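Local coordinates for protein type II restriction enzyme NgoMIV (Neisseria gonorrhoeae, PDB 1FIU) that cleaves double-stranded DNA at the sequence 5'-GCCGGC-3' after its first G, working as a homotetrameric, magnesium-dependent endonuclease, at residues A48-S53 with E250-S255; S226-I231 with V241-L246; I231-G236 with Y266-G271; N20-A23 with V29-N32. One frame throughout, in Å; residues are numbered along the deposited sequence.

Contact 1 (A48-S53 with E250-S255); sequences ADLLHS and EQILQS
At the C-terminal end of helix 38-50, Leu-50 reaches out to Gln-251 and Ile-252 on helix 246-256, and this one leucine carries the whole of its side of the contact. Its two methyls divide the work. CD1 meets CD1 of Ile-252 at 3.7 Å, the two side chains running past each other in opposite directions. CD2 lies 3.3 Å from NE2 of Gln-251, a van der Waals touch on the amide nitrogen, while CD1 also rests along the glutamine chain, 3.9 Å from its CB. Gln-251 can lie beside the leucine because its CG is turned anti to the backbone N (chi1 -167°) and the chain is extended from there, carrying the amide across both methyls. One turn later Ser-255 OG gives a 3.0 Å hydrogen bond back to Gln-251 O, approaching from the opposite face of that carbonyl to the Ser-255 amide. Two residues after Leu-50 the helix is terminated: His-52 has a positive phi, Ser-53 N bonds back to Ala-48 O, and the helix finishes in a Schellman motif, here with Leu-50 of its last turn set against a neighbouring helix at the protein surface.

Contact 2 (S226-I231 with V241-L246); sequences SRISSI and VYHFAL
Ile-228 on helix 225-232 sets its CD1 methyl 3.7 Å from CD2 of His-243, and one turn on Ile-231 meets Val-241, the inner lining of the beta-alpha-beta unit made by strand 215-220, helix 225-232 and strand 240-243. Helix segment 226-231 and strand segment 241-243 run nearly antiparallel, at 155°, with their axes 10.0 Å apart, as expected where the connecting helix of such a unit lies over the strand it leads into. Val-241 points at the helix and offers one methyl to each isoleucine: CG1 stands 4.5 Å from CG2 of Ile-228, and CG2 is 4.3 Å from CG2 of Ile-231, both loose apolar touches. The Ile-228 and His-243 side chains cross at about a right angle, the methyl meeting the imidazole obliquely. His-243 gets there because its CG is anti to the backbone N (chi1 -166°), bringing the ring back toward the helix although its CB does not aim that way.

Farther out, His-243 NE2 donates to the carbonyl O of Glu-222, in the loop between strand 215-220 and the helix, which fixes the ring's rotation. Leu-274 of the edge strand packs on both Ile-228 and Val-241. On another side of the helix, Arg-227 forms a salt bridge with Asp-34 and packs on a cytosine of the bound DNA, so the helix that packs into the core on one side meets the DNA on another, consistent with a part in reading the bases. Beside it Ser-230 OG bonds in the carbonyl plane to Arg-227 O, at 2.7 Å.

Contact 3 (I231-G236 with Y266-G271); sequences IALGTG and YIMVNG
Met-268 and Leu-233 bury most of the surface here, with Ala-232 completing the patch where the end of helix 225-232 meets the last turns of helix 259-270. The methionine works with two separate parts of its chain. Its CG lies 3.8 Å from CD2 of Leu-233, and its sulfur SD is likewise 3.8 Å from CB of Ala-232, so one side chain spans two consecutive residues of the opposing segment. With chi1 at -64° and chi2 near 180° the methionine chain stands out from its helix, and a bend at chi3 (-77°) then turns CE away from Ala-232, leaving the sulfur as the atom that meets its CB.

Leu-233 crosses the methionine at roughly a right angle. It is the first residue to leave helical backbone angles, and its CB does not aim at the other helix; the CD2 branch is what makes the approach, touching also CG2 of Ile-267 at 4.3 Å. Ala-232, by contrast, points at the opposite segment, and its CB meets the sulfur, which also lies close to the helix backbone at Ser-229 CA. The contact is wholly apolar between side chains, with the nearest pair of CA atoms, those of Leu-233 and Met-268, 6.9 Å apart.

Met-268 also packs on Pro-225, Ile-228 and Ser-229 of helix 225-232. Beyond the patch, Leu-233 touches Ser-133 and Ile-267 touches Ala-128 of a neighbouring subunit. Helix 259-270 thus lies against helix 225-232 shortly before the chain enters edge strand 274-276, next to strand 240-243 in the central sheet.

Contact 4 (N20-A23 with V29-N32); sequences NILA and VVSN
The hydroxyl of Ser-31 bridges two backbone groups of segment 20-23: OG donates to the carbonyl O of Ile-21 at 2.7 Å and accepts from the amide N of Ala-23 at 3.0 Å. These two bonds engage the buried hydroxyl as donor and as acceptor at once. Its first torsion (chi1 62°) sets OG between the serine's own backbone N and carbonyl carbon, turned to the backbone of Ile-21 and Ala-23. The donor leaves the Ile-21 carbonyl plane by a modest tilt of 19°. A third bond runs between backbones, from Ser-31 N to Ala-23 O (2.8 Å), and lies nearly in line with the C=O; the same oxygen receives a CA-H...O contact from Val-30.

Both segments belong to the irregular connection between helix 4-18 and helix 38-50. It starts where helix 4-18 ends in a Schellman motif at Asn-20, and the three bonds draw together the ends of the five-residue loop 24-28, without forming regular strand.

Next to these bonds, Leu-22 makes the apolar part. Its CD1 meets CG1 of Val-30 at 3.6 Å and OD1 of Asn-32 at 3.5 Å, the latter a plain van der Waals touch. With CG anti to the backbone N (chi1 180°), the leucine swings its end toward both residues. The amide of Asn-32 is steered from elsewhere, ND2 donating to the carbonyl O of Ala-221. Val-30 rests on Ala-44 and Lys-45 of helix 38-50, and Leu-22 also packs on Leu-17 and Leu-51.

In the fold
Following the chain from the N terminus, contact 4 comes first and closes a short loop between helices 4-18 and 38-50 before any other contact opens. Contact 1 opens at the end of helix 38-50 and spans almost two hundred residues to helix 246-256; contact 2 opens and closes within that span. Contact 3 starts on helix 225-232, sharing Ile-231 with contact 2, but closes later on helix 259-270, so it crosses both. Leu-51 joins contact 1 to contact 4 through Leu-22 and to contact 2 through Phe-244, while Tyr-266 links helix 259-270 to Glu-250. Together they tie the N-terminal helices to the C-terminal part of the sheet and its covering helices.

Contact 1 (A48-S53 with E250-S255)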
# COMPACT_ATOMS: atom_id res chain seq x y z
N ALA I 48 37.85 -6.37 5.86
CA ALA I 48 38.75 -5.43 6.52
C ALA I 48 40.18 -5.62 6.01
O ALA I 48 40.92 -4.66 5.84
CB ALA I 48 38.70 -5.61 8.03
N ASP I 49 40.57 -6.86 5.73
CA ASP I 49 41.93 -7.09 5.21
C ASP I 49 42.06 -6.45 3.82
O ASP I 49 43.05 -5.79 3.51
CB ASP I 49 42.24 -8.59 5.09
CG ASP I 49 43.66 -8.86 4.60
OD1 ASP I 49 44.62 -8.54 5.34
OD2 ASP I 49 43.83 -9.37 3.47
N LEU I 50 41.03 -6.62 3.00
CA LEU I 50 41.04 -6.05 1.67
C LEU I 50 41.01 -4.52 1.72
O LEU I 50 41.37 -3.86 0.74
CB LEU I 50 39.87 -6.59 0.87
CG LEU I 50 40.07 -8.05 0.44
CD1 LEU I 50 38.83 -8.51 -0.30
CD2 LEU I 50 41.33 -8.17 -0.44
N LEU I 51 40.60 -3.97 2.86
CA LEU I 51 40.54 -2.52 3.05
C LEU I 51 41.80 -2.01 3.74
O LEU I 51 41.94 -0.82 4.02
CB LEU I 51 39.30 -2.17 3.87
CG LEU I 51 38.05 -1.80 3.06
CD1 LEU I 51 37.65 -2.91 2.12
CD2 LEU I 51 36.92 -1.48 4.02
N HIS I 52 42.72 -2.94 4.02
CA HIS I 52 43.99 -2.65 4.69
C HIS I 52 43.84 -2.13 6.11
O HIS I 52 44.63 -1.30 6.58
CB HIS I 52 44.81 -1.66 3.85
CG HIS I 52 44.98 -2.08 2.43
ND1 HIS I 52 45.64 -3.24 2.07
CD2 HIS I 52 44.57 -1.51 1.27
CE1 HIS I 52 45.63 -3.35 0.75
NE2 HIS I 52 44.99 -2.32 0.24
N SER I 53 42.82 -2.62 6.82
CA SER I 53 42.61 -2.22 8.20
C SER I 53 43.72 -2.86 9.03
O SER I 53 43.99 -4.05 8.88
CB SER I 53 41.26 -2.73 8.72
OG SER I 53 41.06 -2.34 10.07
N GLU I 250 32.24 -9.42 -2.37
CA GLU I 250 32.18 -10.41 -3.45
C GLU I 250 33.46 -11.25 -3.49
O GLU I 250 33.39 -12.47 -3.64
CB GLU I 250 31.99 -9.73 -4.81
CG GLU I 250 31.83 -10.70 -5.97
CD GLU I 250 31.70 -10.00 -7.32
OE1 GLU I 250 32.29 -8.91 -7.51
OE2 GLU I 250 31.01 -10.55 -8.21
N GLN I 251 34.60 -10.59 -3.34
CA GLN I 251 35.89 -11.31 -3.38
C GLN I 251 36.02 -12.30 -2.22
O GLN I 251 36.49 -13.44 -2.41
CB GLN I 251 37.05 -10.30 -3.32
CG GLN I 251 38.43 -10.90 -3.66
CD GLN I 251 39.52 -9.82 -3.74
OE1 GLN I 251 39.33 -8.77 -4.36
NE2 GLN I 251 40.66 -10.08 -3.10
N ILE I 252 35.60 -11.89 -1.02
CA ILE I 252 35.72 -12.80 0.12
C ILE I 252 34.78 -13.99 -0.02
O ILE I 252 35.18 -15.13 0.24
CB ILE I 252 35.49 -12.09 1.46
CG1 ILE I 252 36.57 -11.02 1.64
CG2 ILE I 252 35.59 -13.08 2.64
CD1 ILE I 252 38.01 -11.58 1.51
N LEU I 253 33.54 -13.74 -0.45
CA LEU I 253 32.61 -14.85 -0.63
C LEU I 253 33.18 -15.84 -1.65
O LEU I 253 33.10 -17.05 -1.46
CB LEU I 253 31.26 -14.34 -1.14
CG LEU I 253 30.51 -13.44 -0.14
CD1 LEU I 253 29.28 -12.84 -0.82
CD2 LEU I 253 30.08 -14.21 1.09
N GLN I 254 33.76 -15.32 -2.74
CA GLN I 254 34.33 -16.20 -3.76
C GLN I 254 35.52 -16.97 -3.21
O GLN I 254 35.63 -18.18 -3.43
CB GLN I 254 34.76 -15.38 -4.97
CG GLN I 254 33.58 -14.83 -5.79
CD GLN I 254 32.97 -15.88 -6.73
OE1 GLN I 254 33.26 -17.08 -6.62
NE2 GLN I 254 32.13 -15.42 -7.65
N SER I 255 36.40 -16.27 -2.51
CA SER I 255 37.60 -16.90 -1.94
C SER I 255 37.28 -18.05 -0.99
O SER I 255 37.89 -19.12 -1.09
CB SER I 255 38.44 -15.86 -1.20
OG SER I 255 39.05 -14.99 -2.13

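Contact 2 (S226-I231 with V241-L246)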
# COMPACT_ATOMS: atom_id res chain seq x y z
N SER I 226 22.75 -12.68 4.03
CA SER I 226 21.46 -13.01 4.63
C SER I 226 20.85 -11.81 5.34
O SER I 226 19.67 -11.52 5.15
CB SER I 226 21.59 -14.19 5.62
OG SER I 226 22.44 -13.88 6.69
N ARG I 227 21.64 -11.09 6.14
CA ARG I 227 21.09 -9.93 6.84
C ARG I 227 20.81 -8.78 5.87
O ARG I 227 19.81 -8.08 6.01
CB ARG I 227 22.04 -9.52 7.97
CG ARG I 227 21.73 -10.30 9.26
CD ARG I 227 22.85 -10.25 10.29
NE ARG I 227 22.38 -10.83 11.53
CZ ARG I 227 23.17 -11.38 12.46
NH1 ARG I 227 24.48 -11.42 12.30
NH2 ARG I 227 22.63 -11.86 13.57
N ILE I 228 21.67 -8.60 4.88
CA ILE I 228 21.42 -7.56 3.88
C ILE I 228 20.07 -7.86 3.19
O ILE I 228 19.26 -6.94 2.94
CB ILE I 228 22.53 -7.57 2.80
CG1 ILE I 228 23.86 -7.15 3.41
CG2 ILE I 228 22.12 -6.66 1.60
CD1 ILE I 228 25.04 -7.50 2.53
N SER I 229 19.82 -9.14 2.89
CA SER I 229 18.60 -9.53 2.18
C SER I 229 17.30 -9.18 2.91
O SER I 229 16.26 -9.03 2.26
CB SER I 229 18.63 -11.04 1.84
OG SER I 229 18.27 -11.84 2.97
N SER I 230 17.37 -9.03 4.24
CA SER I 230 16.18 -8.71 5.02
C SER I 230 15.62 -7.32 4.65
O SER I 230 14.48 -7.03 4.95
CB SER I 230 16.44 -8.80 6.53
OG SER I 230 17.33 -7.81 7.00
N ILE I 231 16.44 -6.46 4.05
CA ILE I 231 15.92 -5.16 3.60
C ILE I 231 16.04 -5.01 2.07
O ILE I 231 15.24 -4.31 1.45
CB ILE I 231 16.63 -3.98 4.35
CG1 ILE I 231 15.98 -2.63 3.98
CG2 ILE I 231 18.10 -3.97 4.06
CD1 ILE I 231 14.53 -2.47 4.46
N VAL I 241 19.56 -1.00 -2.38
CA VAL I 241 20.45 -0.98 -1.22
C VAL I 241 21.88 -0.88 -1.74
O VAL I 241 22.21 -1.43 -2.79
CB VAL I 241 20.26 -2.27 -0.37
CG1 VAL I 241 21.30 -2.36 0.76
CG2 VAL I 241 18.87 -2.25 0.25
N TYR I 242 22.72 -0.17 -1.01
CA TYR I 242 24.11 0.02 -1.43
C TYR I 242 25.04 -0.45 -0.32
O TYR I 242 24.87 -0.05 0.83
CB TYR I 242 24.36 1.51 -1.72
CG TYR I 242 23.51 1.99 -2.88
CD1 TYR I 242 22.15 2.26 -2.70
CD2 TYR I 242 24.05 2.13 -4.16
CE1 TYR I 242 21.33 2.66 -3.79
CE2 TYR I 242 23.25 2.53 -5.25
CZ TYR I 242 21.89 2.79 -5.05
OH TYR I 242 21.11 3.15 -6.13
N HIS I 243 26.01 -1.31 -0.67
CA HIS I 243 26.93 -1.87 0.31
C HIS I 243 28.21 -1.03 0.37
O HIS I 243 28.74 -0.60 -0.67
CB HIS I 243 27.29 -3.32 -0.08
CG HIS I 243 27.96 -4.09 1.03
ND1 HIS I 243 29.33 -4.21 1.14
CD2 HIS I 243 27.44 -4.71 2.12
CE1 HIS I 243 29.62 -4.86 2.26
NE2 HIS I 243 28.49 -5.17 2.87
N PHE I 244 28.72 -0.82 1.59
CA PHE I 244 29.91 -0.01 1.78
C PHE I 244 31.18 -0.56 1.15
O PHE I 244 32.14 0.19 0.93
CB PHE I 244 30.14 0.28 3.28
CG PHE I 244 31.07 -0.70 3.97
CD1 PHE I 244 32.23 -0.24 4.58
CD2 PHE I 244 30.76 -2.07 4.04
CE1 PHE I 244 33.07 -1.12 5.27
CE2 PHE I 244 31.60 -2.95 4.74
CZ PHE I 244 32.75 -2.48 5.35
N ALA I 245 31.19 -1.85 0.83
CA ALA I 245 32.38 -2.47 0.24
C ALA I 245 31.96 -3.69 -0.56
O ALA I 245 32.36 -4.82 -0.27
CB ALA I 245 33.36 -2.86 1.36
N LEU I 246 31.19 -3.45 -1.60
CA LEU I 246 30.66 -4.56 -2.37
C LEU I 246 31.69 -5.46 -3.05
O LEU I 246 31.54 -6.68 -3.02
CB LEU I 246 29.67 -4.04 -3.42
CG LEU I 246 28.80 -5.16 -4.02
CD1 LEU I 246 27.62 -5.47 -3.10
CD2 LEU I 246 28.30 -4.75 -5.37

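Contact 3 (I231-G236 with Y266-G271)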
# COMPACT_ATOMS: atom_id res chain seq x y z
N ILE I 231 16.44 -6.46 4.05
CA ILE I 231 15.92 -5.16 3.60
C ILE I 231 16.04 -5.01 2.07
O ILE I 231 15.24 -4.31 1.45
CB ILE I 231 16.63 -3.98 4.35
CG1 ILE I 231 15.98 -2.63 3.98
CG2 ILE I 231 18.10 -3.97 4.06
CD1 ILE I 231 14.53 -2.47 4.46
N ALA I 232 17.01 -5.70 1.44
CA ALA I 232 17.20 -5.57 -0.01
C ALA I 232 16.19 -6.34 -0.86
O ALA I 232 15.78 -5.87 -1.93
CB ALA I 232 18.62 -6.01 -0.39
N LEU I 233 15.77 -7.52 -0.41
CA LEU I 233 14.81 -8.28 -1.23
C LEU I 233 13.42 -7.66 -1.22
O LEU I 233 13.01 -7.05 -0.25
CB LEU I 233 14.72 -9.74 -0.74
CG LEU I 233 15.99 -10.58 -0.90
CD1 LEU I 233 15.69 -11.96 -0.28
CD2 LEU I 233 16.41 -10.72 -2.35
N GLY I 234 12.70 -7.84 -2.33
CA GLY I 234 11.36 -7.31 -2.42
C GLY I 234 11.40 -5.91 -3.02
O GLY I 234 12.47 -5.29 -3.10
N THR I 235 10.22 -5.41 -3.42
CA THR I 235 10.13 -4.08 -4.01
C THR I 235 8.92 -3.34 -3.47
O THR I 235 8.02 -3.94 -2.88
CB THR I 235 9.96 -4.16 -5.56
OG1 THR I 235 8.81 -4.94 -5.88
CG2 THR I 235 11.19 -4.78 -6.21
N GLY I 236 8.92 -2.02 -3.66
CA GLY I 236 7.80 -1.20 -3.24
C GLY I 236 8.09 -0.12 -2.20
O GLY I 236 7.41 0.92 -2.15
N TYR I 266 24.41 -12.89 -5.47
CA TYR I 266 24.09 -12.66 -6.88
C TYR I 266 22.61 -12.48 -7.16
O TYR I 266 22.24 -11.80 -8.11
CB TYR I 266 24.69 -13.75 -7.79
CG TYR I 266 26.19 -13.60 -7.89
CD1 TYR I 266 27.05 -14.56 -7.36
CD2 TYR I 266 26.76 -12.44 -8.44
CE1 TYR I 266 28.43 -14.38 -7.36
CE2 TYR I 266 28.15 -12.25 -8.44
CZ TYR I 266 28.97 -13.22 -7.90
OH TYR I 266 30.34 -13.05 -7.87
N ILE I 267 21.74 -13.07 -6.34
CA ILE I 267 20.31 -12.87 -6.54
C ILE I 267 20.04 -11.38 -6.33
O ILE I 267 19.31 -10.75 -7.12
CB ILE I 267 19.47 -13.66 -5.53
CG1 ILE I 267 19.45 -15.13 -5.97
CG2 ILE I 267 18.03 -13.12 -5.47
CD1 ILE I 267 18.86 -16.04 -4.95
N MET I 268 20.63 -10.82 -5.28
CA MET I 268 20.45 -9.39 -5.00
C MET I 268 21.14 -8.49 -6.00
O MET I 268 20.56 -7.49 -6.44
CB MET I 268 20.93 -9.06 -3.58
CG MET I 268 20.13 -9.74 -2.49
SD MET I 268 20.60 -9.22 -0.84
CE MET I 268 22.19 -10.14 -0.59
N VAL I 269 22.37 -8.80 -6.40
CA VAL I 269 23.07 -7.95 -7.35
C VAL I 269 22.51 -8.07 -8.77
O VAL I 269 22.23 -7.07 -9.43
CB VAL I 269 24.59 -8.26 -7.36
CG1 VAL I 269 25.28 -7.48 -8.48
CG2 VAL I 269 25.18 -7.91 -5.99
N ASN I 270 22.32 -9.30 -9.24
CA ASN I 270 21.78 -9.46 -10.58
C ASN I 270 20.32 -9.00 -10.62
O ASN I 270 19.83 -8.59 -11.68
CB ASN I 270 21.88 -10.91 -11.03
CG ASN I 270 23.32 -11.35 -11.24
OD1 ASN I 270 24.20 -10.52 -11.45
ND2 ASN I 270 23.55 -12.66 -11.20
N GLY I 271 19.66 -9.08 -9.47
CA GLY I 271 18.27 -8.70 -9.32
C GLY I 271 18.07 -7.21 -9.05
O GLY I 271 16.98 -6.79 -8.68

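Contact 4 (N20-A23 with V29-N32)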
# COMPACT_ATOMS: atom_id res chain seq x y z
N ASN I 20 38.41 4.64 13.60
CA ASN I 20 38.27 3.37 14.31
C ASN I 20 36.82 2.85 14.27
O ASN I 20 36.41 2.08 15.14
CB ASN I 20 38.75 3.50 15.77
CG ASN I 20 40.25 3.69 15.88
OD1 ASN I 20 40.78 3.92 16.96
ND2 ASN I 20 40.94 3.60 14.76
N ILE I 21 36.06 3.30 13.27
CA ILE I 21 34.67 2.85 13.12
C ILE I 21 34.76 1.40 12.68
O ILE I 21 34.06 0.53 13.21
CB ILE I 21 33.92 3.67 12.05
CG1 ILE I 21 34.00 5.18 12.37
CG2 ILE I 21 32.48 3.17 11.96
CD1 ILE I 21 33.76 5.53 13.82
N LEU I 22 35.63 1.17 11.70
CA LEU I 22 35.93 -0.18 11.20
C LEU I 22 37.32 -0.52 11.75
O LEU I 22 38.31 0.12 11.39
CB LEU I 22 35.98 -0.23 9.67
CG LEU I 22 36.30 -1.65 9.13
CD1 LEU I 22 35.15 -2.62 9.48
CD2 LEU I 22 36.50 -1.61 7.63
N ALA I 23 37.39 -1.52 12.63
CA ALA I 23 38.69 -1.92 13.21
C ALA I 23 38.54 -3.33 13.76
O ALA I 23 37.49 -3.95 13.58
CB ALA I 23 39.09 -0.96 14.31
N VAL I 29 37.84 -9.87 16.54
CA VAL I 29 36.53 -9.58 15.94
C VAL I 29 36.50 -8.21 15.26
O VAL I 29 36.79 -7.19 15.90
CB VAL I 29 35.41 -9.57 16.99
CG1 VAL I 29 34.05 -9.45 16.29
CG2 VAL I 29 35.45 -10.85 17.86
N VAL I 30 36.15 -8.18 13.97
CA VAL I 30 36.07 -6.91 13.24
C VAL I 30 34.77 -6.23 13.67
O VAL I 30 33.75 -6.88 13.91
CB VAL I 30 36.16 -7.17 11.73
CG1 VAL I 30 35.94 -5.87 10.94
CG2 VAL I 30 37.55 -7.72 11.44
N SER I 31 34.82 -4.90 13.80
CA SER I 31 33.71 -4.12 14.34
C SER I 31 32.36 -4.10 13.64
O SER I 31 31.40 -3.57 14.21
CB SER I 31 34.16 -2.69 14.59
OG SER I 31 34.55 -2.11 13.37
N ASN I 32 32.25 -4.65 12.43
CA ASN I 32 30.93 -4.70 11.82
C ASN I 32 30.46 -6.17 11.78
O ASN I 32 29.43 -6.49 11.19
CB ASN I 32 30.91 -4.06 10.41
CG ASN I 32 31.83 -4.73 9.44
OD1 ASN I 32 32.86 -5.30 9.83
ND2 ASN I 32 31.49 -4.67 8.15